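Local coordinates for protein DNA polymerase (Bacillus phage phi29, PDB 2PY5) that replicates the viral genome by protein-primed, highly processive strand-displacement DNA synthesis and proofreads the product with a 3'-5' exonuclease, at residues F[499-504]-F[541-546]; F[535-540]-F[550-555]; F[231-236]-F[492-497]. The protein carries 2 engineered substitutions. All blocks are in the same frame, centred on the assembly; numbering follows the deposited sequence.

The three contacts run in a row from the palm of this B-family polymerase into its thumb, all within the polymerization region. Contact 3, which closes along the chain before the others open, and contact 1 share the curled antiparallel palm sheet: strands 491-496 and 499-509 are neighbours in it, and the two centres lie about 13 Å apart. Contact 1 then joins that sheet to the thumb loop 541-546, which lies in sequence between the segments of contact 2, so these two interlock along the chain, with centres again about 13 Å apart. Contacts 2 and 3, centres about 20 Å apart, do not touch. Thumb packing is thereby continuous with the strands bearing the catalytic YCDTD motif.

Contact 1 of 3, residues F[499-504]-F[541-546]; sequences TYIQDI and VTFENF
Two phenylalanine rings of the thumb loop receive Ile501 of the palm sheet, each on one face. CD1 of Ile501 stands 3.5 Å from the centroid of the Phe543 ring, 8° off its normal, and CG2 of Ile501 lies 3.6 Å from that of Phe546, even more squarely, 5° off; both are CH-pi contacts. Phe543 is modelled in two conformations, of which this is one. At the edges, Gln502 C borders Phe543, while Phe546 CZ meets Tyr500 N at 3.7 Å. A branched isoleucine suits the place: with CG1 between the backbone N and the carbonyl carbon (chi1 57°), CD1 of Ile501 is wedged between the rings, over the face of Phe543 and also 3.5 Å from Phe546 CD2, while CG2 lies over the face of Phe546. Val541 CG1 closes in on CG2 of Ile501 at 4.1 Å.

Tyr500, probably involved in binding template-primer structures, points to the strand's other side and stacks on Tyr494. Asp503 forms a salt bridge with Arg491, which also makes a cation-pi contact with Phe543. In the loop, Asn545 N donates to Thr542 OG1 at 3.1 Å, an ST motif, and Thr542 N donates back to Asn545 OD1 at 2.9 Å.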
loop_
_atom_site.group_PDB
_atom_site.type_symbol
_atom_site.label_atom_id
_atom_site.label_comp_id
_atom_site.label_asym_id
_atom_site.label_seq_id
_atom_site.Cartn_x
_atom_site.Cartn_y
_atom_site.Cartn_z
ATOM N N THR F 499 -16.039 -4.219 -5.062
ATOM C CA THR F 499 -17.080 -4.881 -4.284
ATOM C C THR F 499 -17.832 -5.884 -5.168
ATOM O O THR F 499 -18.776 -5.519 -5.865
ATOM C CB THR F 499 -18.074 -3.868 -3.687
ATOM O OG1 THR F 499 -17.343 -2.840 -2.993
ATOM C CG2 THR F 499 -19.037 -4.531 -2.720
ATOM N N TYR F 500 -17.380 -7.133 -5.154
ATOM C CA TYR F 500 -17.964 -8.166 -5.992
ATOM C C TYR F 500 -17.723 -9.557 -5.406
ATOM O O TYR F 500 -16.887 -9.741 -4.528
ATOM C CB TYR F 500 -17.400 -8.089 -7.424
ATOM C CG TYR F 500 -15.938 -8.427 -7.548
ATOM C CD1 TYR F 500 -15.557 -9.723 -7.784
ATOM C CD2 TYR F 500 -14.948 -7.457 -7.432
ATOM C CE1 TYR F 500 -14.236 -10.071 -7.915
ATOM C CE2 TYR F 500 -13.607 -7.816 -7.555
ATOM C CZ TYR F 500 -13.281 -9.129 -7.798
ATOM O OH TYR F 500 -11.968 -9.565 -7.938
ATOM N N ILE F 501 -18.496 -10.518 -5.899
ATOM C CA ILE F 501 -18.308 -11.925 -5.582
ATOM C C ILE F 501 -18.263 -12.716 -6.879
ATOM O O ILE F 501 -18.845 -12.306 -7.894
ATOM C CB ILE F 501 -19.405 -12.500 -4.642
ATOM C CG1 ILE F 501 -20.821 -12.331 -5.219
ATOM C CG2 ILE F 501 -19.328 -11.837 -3.272
ATOM C CD1 ILE F 501 -21.939 -12.838 -4.324
ATOM N N GLN F 502 -17.555 -13.842 -6.839
ATOM C CA GLN F 502 -17.533 -14.791 -7.955
ATOM C C GLN F 502 -17.556 -16.216 -7.456
ATOM O O GLN F 502 -16.993 -16.519 -6.404
ATOM C CB GLN F 502 -16.257 -14.617 -8.780
ATOM C CG GLN F 502 -16.079 -13.230 -9.397
ATOM C CD GLN F 502 -14.712 -13.028 -9.992
ATOM O OE1 GLN F 502 -13.737 -13.657 -9.572
ATOM N NE2 GLN F 502 -14.619 -12.106 -10.952
ATOM N N ASP F 503 -18.222 -17.090 -8.222
ATOM C CA ASP F 503 -18.140 -18.555 -8.068
ATOM C C ASP F 503 -17.154 -19.011 -9.151
ATOM O O ASP F 503 -17.496 -19.068 -10.335
ATOM C CB ASP F 503 -19.489 -19.236 -8.313
ATOM C CG ASP F 503 -20.350 -19.373 -7.054
ATOM O OD1 ASP F 503 -19.879 -19.087 -5.941
ATOM O OD2 ASP F 503 -21.504 -19.825 -7.203
ATOM N N ILE F 504 -15.922 -19.288 -8.747
ATOM C CA ILE F 504 -14.820 -19.531 -9.698
ATOM C C ILE F 504 -14.628 -21.030 -9.940
ATOM O O ILE F 504 -14.575 -21.811 -9.007
ATOM C CB ILE F 504 -13.506 -18.905 -9.176
ATOM C CG1 ILE F 504 -13.652 -17.383 -9.069
ATOM C CG2 ILE F 504 -12.327 -19.292 -10.066
ATOM C CD1 ILE F 504 -12.433 -16.670 -8.432
ATOM N N VAL F 541 -20.788 -13.541 4.108
ATOM C CA VAL F 541 -21.312 -13.258 2.782
ATOM C C VAL F 541 -21.697 -14.538 2.012
ATOM O O VAL F 541 -20.986 -15.549 2.053
ATOM C CB VAL F 541 -20.289 -12.442 1.946
ATOM C CG1 VAL F 541 -20.770 -12.258 0.523
ATOM C CG2 VAL F 541 -19.994 -11.082 2.614
ATOM N N THR F 542 -22.829 -14.475 1.317
ATOM C CA THR F 542 -23.268 -15.509 0.385
ATOM C C THR F 542 -23.821 -14.829 -0.858
ATOM O O THR F 542 -24.109 -13.636 -0.842
ATOM C CB THR F 542 -24.402 -16.368 0.994
ATOM O OG1 THR F 542 -25.578 -15.558 1.155
ATOM C CG2 THR F 542 -23.999 -16.922 2.326
ATOM N N PHE F 543 -23.999 -15.575 -1.939
ATOM C CA PHE F 543 -24.638 -15.011 -3.128
ATOM C C PHE F 543 -26.029 -14.475 -2.811
ATOM O O PHE F 543 -26.453 -13.478 -3.391
ATOM C CB PHE F 543 -24.705 -16.021 -4.280
ATOM C CG PHE F 543 -23.608 -15.852 -5.289
ATOM C CD1 PHE F 543 -22.372 -16.438 -5.091
ATOM C CD2 PHE F 543 -23.808 -15.085 -6.432
ATOM C CE1 PHE F 543 -21.346 -16.270 -6.022
ATOM C CE2 PHE F 543 -22.793 -14.921 -7.372
ATOM C CZ PHE F 543 -21.561 -15.514 -7.166
ATOM N N GLU F 544 -26.719 -15.123 -1.884
ATOM C CA GLU F 544 -28.075 -14.709 -1.515
ATOM C C GLU F 544 -28.113 -13.360 -0.784
ATOM O O GLU F 544 -28.989 -12.533 -1.070
ATOM C CB GLU F 544 -28.757 -15.788 -0.665
ATOM N N ASN F 545 -27.181 -13.131 0.151
ATOM C CA ASN F 545 -27.215 -11.911 0.964
ATOM C C ASN F 545 -26.307 -10.766 0.511
ATOM O O ASN F 545 -26.315 -9.713 1.119
ATOM C CB ASN F 545 -26.969 -12.222 2.457
ATOM C CG ASN F 545 -25.530 -12.587 2.768
ATOM O OD1 ASN F 545 -24.622 -12.321 1.991
ATOM N ND2 ASN F 545 -25.315 -13.167 3.931
ATOM N N PHE F 546 -25.538 -10.983 -0.556
ATOM C CA PHE F 546 -24.595 -9.976 -1.036
ATOM C C PHE F 546 -25.348 -8.981 -1.877
ATOM O O PHE F 546 -25.633 -9.235 -3.048
ATOM C CB PHE F 546 -23.509 -10.633 -1.869
ATOM C CG PHE F 546 -22.397 -9.706 -2.290
ATOM C CD1 PHE F 546 -21.535 -9.155 -1.368
ATOM C CD2 PHE F 546 -22.184 -9.446 -3.634
ATOM C CE1 PHE F 546 -20.482 -8.342 -1.792
ATOM C CE2 PHE F 546 -21.153 -8.639 -4.040
ATOM C CZ PHE F 546 -20.311 -8.095 -3.125
#

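Contact 2 of 3, residues F[535-540]-F[550-555]; sequences DKIKKE and FSRKMK
Ile537, on the short helix 535-538 of the thumb, packs against the start of the long hairpin strand 551-561, and the apolar contacts centre on it. Its CG2 touches Phe550 CE2 at 3.7 Å, in the plane of the ring and at its edge, while its CG1 slides past Met554 CB, also at 3.7 Å. Isoleucine serves well here, since its two branches reach different residues of the strand. Met554 closes an inverse gamma turn centred on Lys553 and shares a classic beta bulge with Lys555, opposite Asp570. Its thioether chain bends at chi3 (95°), which turns the CE methyl toward the extended chain of Lys536; the two side chains cross at about a right angle, but their approach is modelled tighter than normal van der Waals contact, and its exact closeness is doubtful.

The ionic part is a salt bridge. Arg552 NE donates to Glu540 OE1 at 3.2 Å with a nearly straight N-H line of 176°. The oxygen lies in the guanidinium plane, but the nitrogen arrives from above the carboxylate, and the two planes stand 76° apart. Two further supports fix the guanidinium: NH1 of Arg552 donates to Ser551 O at 2.8 Å, and one face rests over the rim of the Phe550 ring.

The guanidinium of Arg552 thus has its orientation set by Phe550, Ser551 O and Glu540. Apolar contacts form the middle of the interface, and the single ion pair, at its partly exposed border, probably favours one alignment of helix and strand.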
loop_
_atom_site.group_PDB
_atom_site.type_symbol
_atom_site.label_atom_id
_atom_site.label_comp_id
_atom_site.label_asym_id
_atom_site.label_seq_id
_atom_site.Cartn_x
_atom_site.Cartn_y
_atom_site.Cartn_z
ATOM N N ASP F 535 -12.021 -9.957 7.089
ATOM C CA ASP F 535 -12.192 -11.386 6.808
ATOM C C ASP F 535 -13.363 -11.997 7.580
ATOM O O ASP F 535 -14.082 -12.833 7.046
ATOM C CB ASP F 535 -10.905 -12.174 7.103
ATOM C CG ASP F 535 -9.799 -11.886 6.105
ATOM O OD1 ASP F 535 -10.099 -11.596 4.924
ATOM O OD2 ASP F 535 -8.615 -11.960 6.502
ATOM N N LYS F 536 -13.560 -11.578 8.833
ATOM C CA LYS F 536 -14.681 -12.092 9.620
ATOM C C LYS F 536 -16.024 -11.746 8.966
ATOM O O LYS F 536 -16.954 -12.549 8.991
ATOM C CB LYS F 536 -14.656 -11.549 11.060
ATOM C CG LYS F 536 -15.635 -12.279 11.980
ATOM C CD LYS F 536 -15.661 -11.744 13.403
ATOM C CE LYS F 536 -16.464 -12.689 14.305
ATOM N NZ LYS F 536 -16.962 -12.038 15.553
ATOM N N ILE F 537 -16.125 -10.544 8.407
ATOM C CA ILE F 537 -17.346 -10.121 7.720
ATOM C C ILE F 537 -17.504 -10.899 6.401
ATOM O O ILE F 537 -18.600 -11.319 6.061
ATOM C CB ILE F 537 -17.368 -8.601 7.455
ATOM C CG1 ILE F 537 -17.406 -7.833 8.785
ATOM C CG2 ILE F 537 -18.584 -8.222 6.612
ATOM C CD1 ILE F 537 -17.284 -6.334 8.646
ATOM N N LYS F 538 -16.394 -11.119 5.701
ATOM C CA LYS F 538 -16.398 -11.940 4.475
ATOM C C LYS F 538 -16.978 -13.359 4.681
ATOM O O LYS F 538 -17.652 -13.902 3.794
ATOM C CB LYS F 538 -14.985 -12.011 3.880
ATOM C CG LYS F 538 -14.552 -10.725 3.187
ATOM C CD LYS F 538 -13.191 -10.863 2.494
ATOM C CE LYS F 538 -12.958 -9.701 1.526
ATOM N NZ LYS F 538 -11.622 -9.736 0.872
ATOM N N LYS F 539 -16.735 -13.946 5.853
ATOM C CA LYS F 539 -17.334 -15.230 6.224
ATOM C C LYS F 539 -18.874 -15.219 6.216
ATOM O O LYS F 539 -19.503 -16.253 6.004
ATOM C CB LYS F 539 -16.839 -15.674 7.609
ATOM C CG LYS F 539 -17.317 -17.066 7.989
ATOM C CD LYS F 539 -16.708 -17.603 9.257
ATOM C CE LYS F 539 -17.071 -19.074 9.408
ATOM N NZ LYS F 539 -16.737 -19.622 10.748
ATOM N N GLU F 540 -19.466 -14.050 6.435
ATOM C CA GLU F 540 -20.927 -13.912 6.515
ATOM C C GLU F 540 -21.585 -13.841 5.139
ATOM O O GLU F 540 -22.796 -14.049 5.006
ATOM C CB GLU F 540 -21.298 -12.638 7.290
ATOM C CG GLU F 540 -20.582 -12.440 8.636
ATOM C CD GLU F 540 -21.319 -13.058 9.809
ATOM O OE1 GLU F 540 -22.557 -13.166 9.757
ATOM O OE2 GLU F 540 -20.653 -13.420 10.798
ATOM N N PHE F 550 -26.248 -4.728 2.778
ATOM C CA PHE F 550 -25.615 -5.735 3.626
ATOM C C PHE F 550 -24.827 -5.019 4.712
ATOM O O PHE F 550 -24.009 -4.147 4.406
ATOM C CB PHE F 550 -24.682 -6.632 2.785
ATOM C CG PHE F 550 -23.852 -7.606 3.597
ATOM C CD1 PHE F 550 -24.224 -8.946 3.688
ATOM C CD2 PHE F 550 -22.679 -7.194 4.231
ATOM C CE1 PHE F 550 -23.453 -9.847 4.424
ATOM C CE2 PHE F 550 -21.912 -8.084 4.969
ATOM C CZ PHE F 550 -22.302 -9.416 5.058
ATOM N N SER F 551 -25.068 -5.382 5.975
ATOM C CA SER F 551 -24.448 -4.691 7.107
ATOM C C SER F 551 -24.097 -5.643 8.249
ATOM O O SER F 551 -24.865 -6.550 8.560
ATOM C CB SER F 551 -25.384 -3.587 7.632
ATOM O OG SER F 551 -24.763 -2.811 8.643
ATOM N N ARG F 552 -22.937 -5.420 8.865
ATOM C CA ARG F 552 -22.513 -6.165 10.049
ATOM C C ARG F 552 -21.774 -5.219 10.992
ATOM O O ARG F 552 -20.954 -4.413 10.552
ATOM C CB ARG F 552 -21.594 -7.336 9.672
ATOM C CG ARG F 552 -22.246 -8.443 8.845
ATOM C CD ARG F 552 -23.307 -9.205 9.634
ATOM N NE ARG F 552 -23.804 -10.366 8.898
ATOM C CZ ARG F 552 -24.735 -10.332 7.948
ATOM N NH1 ARG F 552 -25.292 -9.187 7.583
ATOM N NH2 ARG F 552 -25.108 -11.456 7.347
ATOM N N LYS F 553 -22.060 -5.315 12.287
ATOM C CA LYS F 553 -21.381 -4.478 13.275
ATOM C C LYS F 553 -20.144 -5.199 13.788
ATOM O O LYS F 553 -20.064 -5.600 14.952
ATOM C CB LYS F 553 -22.324 -4.117 14.419
ATOM C CG LYS F 553 -21.798 -3.007 15.280
ATOM C CD LYS F 553 -22.793 -2.636 16.361
ATOM C CE LYS F 553 -22.207 -1.625 17.319
ATOM N NZ LYS F 553 -21.465 -0.548 16.602
ATOM N N MET F 554 -19.178 -5.351 12.889
ATOM C CA MET F 554 -18.041 -6.225 13.106
ATOM C C MET F 554 -16.723 -5.630 12.631
ATOM O O MET F 554 -15.717 -6.338 12.622
ATOM C CB MET F 554 -18.261 -7.542 12.364
ATOM C CG MET F 554 -19.495 -8.304 12.774
ATOM S SD MET F 554 -19.650 -9.828 11.830
ATOM C CE MET F 554 -18.884 -10.993 12.945
ATOM N N LYS F 555 -16.711 -4.352 12.248
ATOM C CA LYS F 555 -15.491 -3.740 11.720
ATOM C C LYS F 555 -14.780 -2.958 12.806
ATOM O O LYS F 555 -15.295 -1.948 13.273
ATOM C CB LYS F 555 -15.773 -2.818 10.533
ATOM C CG LYS F 555 -14.493 -2.365 9.809
ATOM C CD LYS F 555 -14.798 -1.337 8.756
ATOM C CE LYS F 555 -13.550 -0.922 7.981
ATOM N NZ LYS F 555 -13.913 -0.238 6.708
#

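Contact 3 of 3, residues F[231-236]-F[492-497]; sequences TWLNDR and AKYLRQ. With EDO (1,2-ethanediol), chain K.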
loop_
_atom_site.group_PDB
_atom_site.type_symbol
_atom_site.label_atom_id
_atom_site.label_comp_id
_atom_site.label_asym_id
_atom_site.label_seq_id
_atom_site.Cartn_x
_atom_site.Cartn_y
_atom_site.Cartn_z
ATOM N N THR F 231 -9.839 1.942 -11.715
ATOM C CA THR F 231 -10.802 1.003 -11.148
ATOM C C THR F 231 -12.193 1.480 -11.536
ATOM O O THR F 231 -12.591 2.586 -11.182
ATOM C CB THR F 231 -10.684 0.949 -9.603
ATOM O OG1 THR F 231 -9.320 0.677 -9.229
ATOM C CG2 THR F 231 -11.595 -0.099 -9.024
ATOM N N TRP F 232 -12.951 0.628 -12.224
ATOM C CA TRP F 232 -14.200 1.025 -12.860
ATOM C C TRP F 232 -15.128 -0.154 -13.046
ATOM O O TRP F 232 -14.719 -1.201 -13.543
ATOM C CB TRP F 232 -13.904 1.649 -14.226
ATOM C CG TRP F 232 -15.096 1.954 -15.078
ATOM C CD1 TRP F 232 -15.984 2.974 -14.916
ATOM C CD2 TRP F 232 -15.536 1.226 -16.224
ATOM N NE1 TRP F 232 -16.930 2.941 -15.893
ATOM C CE2 TRP F 232 -16.688 1.869 -16.709
ATOM C CE3 TRP F 232 -15.074 0.087 -16.886
ATOM C CZ2 TRP F 232 -17.365 1.432 -17.834
ATOM C CZ3 TRP F 232 -15.762 -0.355 -18.003
ATOM C CH2 TRP F 232 -16.899 0.308 -18.461
ATOM N N LEU F 233 -16.391 0.041 -12.651
ATOM C CA LEU F 233 -17.471 -0.920 -12.895
ATOM C C LEU F 233 -18.430 -0.364 -13.937
ATOM O O LEU F 233 -18.974 0.744 -13.779
ATOM C CB LEU F 233 -18.231 -1.188 -11.600
ATOM C CG LEU F 233 -19.424 -2.135 -11.679
ATOM C CD1 LEU F 233 -19.061 -3.491 -12.233
ATOM C CD2 LEU F 233 -20.093 -2.267 -10.302
ATOM N N ASN F 234 -18.629 -1.142 -14.992
ATOM C CA ASN F 234 -19.563 -0.830 -16.052
ATOM C C ASN F 234 -20.965 -0.781 -15.484
ATOM O O ASN F 234 -21.442 -1.781 -14.968
ATOM C CB ASN F 234 -19.446 -1.902 -17.136
ATOM C CG ASN F 234 -20.208 -1.576 -18.391
ATOM O OD1 ASN F 234 -21.098 -0.709 -18.404
ATOM N ND2 ASN F 234 -19.900 -2.309 -19.461
ATOM N N ASP F 235 -21.620 0.384 -15.585
ATOM C CA ASP F 235 -23.004 0.531 -15.104
ATOM C C ASP F 235 -23.974 -0.544 -15.627
ATOM O O ASP F 235 -24.944 -0.901 -14.948
ATOM C CB ASP F 235 -23.540 1.918 -15.479
ATOM C CG ASP F 235 -23.094 3.010 -14.522
ATOM O OD1 ASP F 235 -22.643 2.710 -13.387
ATOM O OD2 ASP F 235 -23.214 4.194 -14.914
ATOM N N ARG F 236 -23.726 -1.049 -16.838
ATOM C CA ARG F 236 -24.512 -2.128 -17.428
ATOM C C ARG F 236 -24.661 -3.333 -16.504
ATOM O O ARG F 236 -25.684 -4.021 -16.541
ATOM C CB ARG F 236 -23.875 -2.580 -18.750
ATOM C CG ARG F 236 -24.638 -3.662 -19.453
ATOM C CD ARG F 236 -24.448 -3.613 -20.942
ATOM N NE ARG F 236 -23.251 -4.319 -21.383
ATOM C CZ ARG F 236 -23.187 -5.623 -21.659
ATOM N NH1 ARG F 236 -24.235 -6.417 -21.492
ATOM N NH2 ARG F 236 -22.040 -6.148 -22.076
ATOM N N ALA F 492 -21.362 -14.412 -11.057
ATOM C CA ALA F 492 -20.744 -13.312 -10.331
ATOM C C ALA F 492 -21.802 -12.256 -10.029
ATOM O O ALA F 492 -22.904 -12.278 -10.576
ATOM C CB ALA F 492 -19.588 -12.722 -11.130
ATOM N N LYS F 493 -21.466 -11.357 -9.108
ATOM C CA LYS F 493 -22.276 -10.189 -8.832
ATOM C C LYS F 493 -21.365 -9.050 -8.385
ATOM O O LYS F 493 -20.565 -9.199 -7.451
ATOM C CB LYS F 493 -23.354 -10.469 -7.789
ATOM C CG LYS F 493 -24.311 -9.267 -7.596
ATOM C CD LYS F 493 -25.358 -9.526 -6.531
ATOM C CE LYS F 493 -26.567 -10.297 -7.039
ATOM N NZ LYS F 493 -27.687 -10.167 -6.062
ATOM N N TYR F 494 -21.450 -7.941 -9.116
ATOM C CA TYR F 494 -20.641 -6.752 -8.877
ATOM C C TYR F 494 -21.568 -5.636 -8.409
ATOM O O TYR F 494 -22.521 -5.269 -9.095
ATOM C CB TYR F 494 -19.930 -6.302 -10.163
ATOM C CG TYR F 494 -18.920 -7.289 -10.703
ATOM C CD1 TYR F 494 -19.336 -8.438 -11.389
ATOM C CD2 TYR F 494 -17.561 -7.081 -10.534
ATOM C CE1 TYR F 494 -18.393 -9.354 -11.900
ATOM C CE2 TYR F 494 -16.622 -7.974 -11.044
ATOM C CZ TYR F 494 -17.051 -9.112 -11.708
ATOM O OH TYR F 494 -16.140 -10.009 -12.204
ATOM N N LEU F 495 -21.312 -5.120 -7.216
ATOM C CA LEU F 495 -22.177 -4.088 -6.641
ATOM C C LEU F 495 -21.603 -2.697 -6.846
ATOM O O LEU F 495 -22.334 -1.761 -7.172
ATOM C CB LEU F 495 -22.363 -4.345 -5.152
ATOM C CG LEU F 495 -22.954 -5.686 -4.747
ATOM C CD1 LEU F 495 -23.023 -5.788 -3.232
ATOM C CD2 LEU F 495 -24.331 -5.941 -5.380
ATOM N N ARG F 496 -20.301 -2.570 -6.605
ATOM C CA ARG F 496 -19.562 -1.303 -6.693
ATOM C C ARG F 496 -18.127 -1.596 -7.079
ATOM O O ARG F 496 -17.702 -2.762 -7.090
ATOM C CB ARG F 496 -19.548 -0.606 -5.324
ATOM C CG ARG F 496 -20.901 -0.338 -4.702
ATOM C CD ARG F 496 -21.559 0.842 -5.377
ATOM N NE ARG F 496 -22.785 1.254 -4.704
ATOM C CZ ARG F 496 -24.007 0.843 -5.023
ATOM N NH1 ARG F 496 -24.203 -0.015 -6.013
ATOM N NH2 ARG F 496 -25.055 1.296 -4.344
ATOM N N GLN F 497 -17.361 -0.540 -7.352
ATOM C CA GLN F 497 -15.908 -0.660 -7.460
ATOM C C GLN F 497 -15.395 -1.416 -6.238
ATOM O O GLN F 497 -15.837 -1.162 -5.106
ATOM C CB GLN F 497 -15.228 0.721 -7.534
ATOM C CG GLN F 497 -15.468 1.460 -8.834
ATOM C CD GLN F 497 -15.255 2.973 -8.741
ATOM O OE1 GLN F 497 -14.716 3.595 -9.667
ATOM N NE2 GLN F 497 -15.706 3.577 -7.638
HETATM C C1 EDO K . -20.997 -1.845 -22.946
HETATM O O1 EDO K . -21.795 -1.926 -21.768
HETATM C C2 EDO K . -21.373 -2.932 -23.953
HETATM O O2 EDO K . -22.523 -2.557 -24.727
#
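The hydroxyl of Tyr494, whose CB packs against Leu233, is gripped by two groups: it is hydrogen-bonded to His461 ND1 and to Gln502 NE2. Together the two bonds satisfy a buried hydroxyl.

Leu233 fills the gap between strands 231-233 and 492-496, which do not pair directly; their axes pass 8.5 Å apart with directions 115° from each other. CG lies anti to the backbone N (chi1 178°), extending the fork toward the other strand. CD1 of Leu233 meets Tyr494 CB at 3.6 Å, and CD2 rests on the backbone, 3.7 Å from Arg496 N. A leucine can thus touch a side chain and a peptide group at once, just where Leu495 and Arg496 form a classic beta bulge opposite Thr499. Nearby, Thr231 CG2 packs on Gln497 CB at 4.0 Å.

Arg496 points away from this interface; its NH1 donates to Leu495 O at 2.8 Å, and salt bridges tie its guanidinium to Glu239 and to the terminal carboxylate of Lys575. Beyond the strand, Asn234 makes an Asx turn, its OD1 accepting from Arg236 N at 3.1 Å. An ethanediol, probably from the crystallisation liquor, accepts from Asn234 ND2 and from Arg236 NE through its O1.

Thr231 OG1 is hydrogen-bonded to Asp456, a ligand of the catalytic magnesium. Strand 231-233 pairs antiparallel with strand 452-456, which carries the start of the YCDTD motif, and this places the arrangement in the antiparallel palm sheet of a B-family polymerase.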